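Local coordinates for protein Baccell_00856 (Bacteroides cellulosilyticus DSM 14838, PDB 5MVH) that is a glycoside hydrolase with a beta-propeller fold, probably acting as a rhamnosidase, at residues 301-304 with 305-308. Sequence-based numbering, arbitrary orientation.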
ATOM      1  N   TRP A 301      -4.058   2.402  16.236  1.00 12.50           N
ATOM      2  CA  TRP A 301      -2.854   1.648  16.573  1.00 12.50           C
ATOM      3  C   TRP A 301      -3.005   0.887  17.871  1.00 12.96           C
ATOM      4  O   TRP A 301      -3.847   1.239  18.680  1.00 11.99           O
ATOM      5  CB  TRP A 301      -1.628   2.552  16.646  1.00 13.29           C
ATOM      6  CG  TRP A 301      -1.443   3.395  17.906  1.00 13.67           C
ATOM      7  CD1 TRP A 301      -0.557   3.145  18.941  1.00 14.21           C
ATOM      8  CD2 TRP A 301      -2.077   4.644  18.220  1.00 14.20           C
ATOM      9  NE1 TRP A 301      -0.632   4.143  19.882  1.00 14.46           N
ATOM     10  CE2 TRP A 301      -1.566   5.069  19.473  1.00 14.73           C
ATOM     11  CE3 TRP A 301      -3.058   5.430  17.587  1.00 14.39           C
ATOM     12  CZ2 TRP A 301      -1.997   6.259  20.100  1.00 14.47           C
ATOM     13  CZ3 TRP A 301      -3.489   6.610  18.213  1.00 14.24           C
ATOM     14  CH2 TRP A 301      -2.951   7.010  19.461  1.00 14.26           C
ATOM     15  N   HIS A 302      -2.203  -0.162  18.005  1.00 12.52           N
ATOM     16  CA  HIS A 302      -2.176  -0.991  19.216  1.00 13.14           C
ATOM     17  C   HIS A 302      -0.803  -0.809  19.799  1.00 14.12           C
ATOM     18  O   HIS A 302       0.208  -0.975  19.096  1.00 15.20           O
ATOM     19  CB  HIS A 302      -2.407  -2.456  18.894  1.00 12.54           C
ATOM     20  CG  HIS A 302      -2.685  -3.310  20.087  1.00 11.91           C
ATOM     21  ND1 HIS A 302      -1.699  -3.955  20.798  1.00 12.01           N
ATOM     22  CD2 HIS A 302      -3.851  -3.637  20.684  1.00 11.83           C
ATOM     23  CE1 HIS A 302      -2.247  -4.664  21.764  1.00 12.11           C
ATOM     24  NE2 HIS A 302      -3.555  -4.491  21.713  1.00 11.53           N
ATOM     25  N   ASP A 303      -0.750  -0.472  21.081  1.00 14.17           N
ATOM     26  CA  ASP A 303       0.521  -0.133  21.733  1.00 14.78           C
ATOM     27  C   ASP A 303       1.183  -1.273  22.508  1.00 15.76           C
ATOM     28  O   ASP A 303       2.101  -1.046  23.315  1.00 16.49           O
ATOM     29  CB  ASP A 303       0.321   1.102  22.628  1.00 15.03           C
ATOM     30  CG  ASP A 303      -0.632   0.865  23.776  1.00 14.50           C
ATOM     31  OD1 ASP A 303      -1.051  -0.300  23.988  1.00 14.28           O
ATOM     32  OD2 ASP A 303      -0.958   1.863  24.452  1.00 13.49           O
ATOM     33  N   GLY A 304       0.719  -2.499  22.274  1.00 15.05           N
ATOM     34  CA  GLY A 304       1.149  -3.659  23.036  1.00 15.20           C
ATOM     35  C   GLY A 304       0.187  -4.006  24.166  1.00 15.04           C
ATOM     36  O   GLY A 304       0.204  -5.134  24.659  1.00 15.73           O
ATOM     37  N   GLN A 305      -0.610  -3.036  24.604  1.00 15.29           N
ATOM     38  CA  GLN A 305      -1.653  -3.224  25.622  1.00 15.71           C
ATOM     39  C   GLN A 305      -3.098  -3.043  25.140  1.00 15.30           C
ATOM     40  O   GLN A 305      -4.006  -3.770  25.571  1.00 14.64           O
ATOM     41  CB  GLN A 305      -1.401  -2.242  26.791  1.00 16.75           C
ATOM     42  CG  GLN A 305      -0.115  -2.520  27.568  1.00 17.02           C
ATOM     43  CD  GLN A 305      -0.155  -3.826  28.323  1.00 17.52           C
ATOM     44  OE1 GLN A 305      -1.140  -4.139  28.976  1.00 18.53           O
ATOM     45  NE2 GLN A 305       0.904  -4.607  28.215  1.00 16.81           N
ATOM     46  N   MET A 306      -3.336  -2.032  24.319  1.00 14.33           N
ATOM     47  CA  MET A 306      -4.699  -1.702  23.886  1.00 14.02           C
ATOM     48  C   MET A 306      -4.700  -1.001  22.549  1.00 13.18           C
ATOM     49  O   MET A 306      -3.671  -0.479  22.099  1.00 13.82           O
ATOM     50  CB  MET A 306      -5.380  -0.762  24.898  1.00 15.04           C
ATOM     51  CG  MET A 306      -4.607   0.514  25.133  1.00 16.08           C
ATOM     52  SD  MET A 306      -5.253   1.563  26.465  1.00 19.01           S
ATOM     53  CE  MET A 306      -6.827   2.026  25.772  1.00 18.74           C
ATOM     54  N   TRP A 307      -5.892  -0.938  21.973  1.00 12.57           N
ATOM     55  CA  TRP A 307      -6.163  -0.192  20.742  1.00 12.46           C
ATOM     56  C   TRP A 307      -6.441   1.269  21.031  1.00 12.60           C
ATOM     57  O   TRP A 307      -7.105   1.600  22.012  1.00 12.52           O
ATOM     58  CB  TRP A 307      -7.356  -0.801  20.002  1.00 12.19           C
ATOM     59  CG  TRP A 307      -7.010  -2.087  19.333  1.00 12.12           C
ATOM     60  CD1 TRP A 307      -7.336  -3.345  19.736  1.00 12.39           C
ATOM     61  CD2 TRP A 307      -6.227  -2.236  18.149  1.00 12.11           C
ATOM     62  NE1 TRP A 307      -6.836  -4.269  18.869  1.00 12.70           N
ATOM     63  CE2 TRP A 307      -6.137  -3.619  17.882  1.00 12.04           C
ATOM     64  CE3 TRP A 307      -5.632  -1.328  17.263  1.00 12.00           C
ATOM     65  CZ2 TRP A 307      -5.458  -4.124  16.776  1.00 12.66           C
ATOM     66  CZ3 TRP A 307      -4.934  -1.831  16.154  1.00 12.05           C
ATOM     67  CH2 TRP A 307      -4.858  -3.197  15.914  1.00 12.12           C
ATOM     68  N   HIS A 308      -5.977   2.138  20.147  1.00 12.71           N
ATOM     69  CA  HIS A 308      -6.292   3.547  20.213  1.00 13.56           C
ATOM     70  C   HIS A 308      -6.749   4.030  18.837  1.00 13.18           C
ATOM     71  O   HIS A 308      -6.298   3.512  17.824  1.00 11.36           O
ATOM     72  CB  HIS A 308      -5.086   4.398  20.600  1.00 14.39           C
ATOM     73  CG  HIS A 308      -4.407   3.994  21.878  1.00 14.83           C
ATOM     74  ND1 HIS A 308      -4.825   4.419  23.125  1.00 16.37           N
ATOM     75  CD2 HIS A 308      -3.327   3.212  22.091  1.00 15.27           C
ATOM     76  CE1 HIS A 308      -4.021   3.916  24.044  1.00 15.62           C
ATOM     77  NE2 HIS A 308      -3.112   3.170  23.440  1.00 15.45           N
TER
HETATM   78  O   HOH W   1      -5.276  -5.723  23.406  1.00 28.41           O
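His308 lies against Trp301 and bonds to Asp303, closing one side of the hairpin that joins strands 296-302 and 307-311, the third and the outermost strand of a four-stranded antiparallel propeller blade. Packing is tight over the Trp301 indole: His308 CB sits 3.4 Å from the centroid of its six-membered ring, only 6° off the normal, and the imidazole continues as an offset stack with its plane moderately inclined to the indole. Tyr282 also meets the indole, nearly parallel. On the other side of the sheet, His302 turns an edge to the five-membered ring of Trp307, planes at 68°, while its CB lies over the six-membered ring; Glu256 accepts a hydrogen bond from Trp307 NE1.

The turn is held by Asp303. Its first torsion sets the carboxylate between backbone N and carbonyl carbon, where OD1 accepts hydrogen bonds from Gln305 N at 2.8 Å and Met306 N at 2.9 Å, from opposite faces of its plane. His308 NE2 donates to OD2 at 2.7 Å, almost straight (170°) and in the imidazole plane, yet from above the carboxylate. Shortened to an alanine, this residue would probably leave the Gln305 and Met306 amides without their acceptor and the His308 imidazole freer to rotate.

The turn end is looser: Gly304, Gln305 and Met306 are exposed, and a water spans His302 NE2, at 2.7 Å, and Gln305 O. Both carboxylate oxygens thus receive N-H donors, two on OD1 and one on OD2, an arrangement that fixes the rotation of the His308 imidazole and ties the turn to strand 307-311.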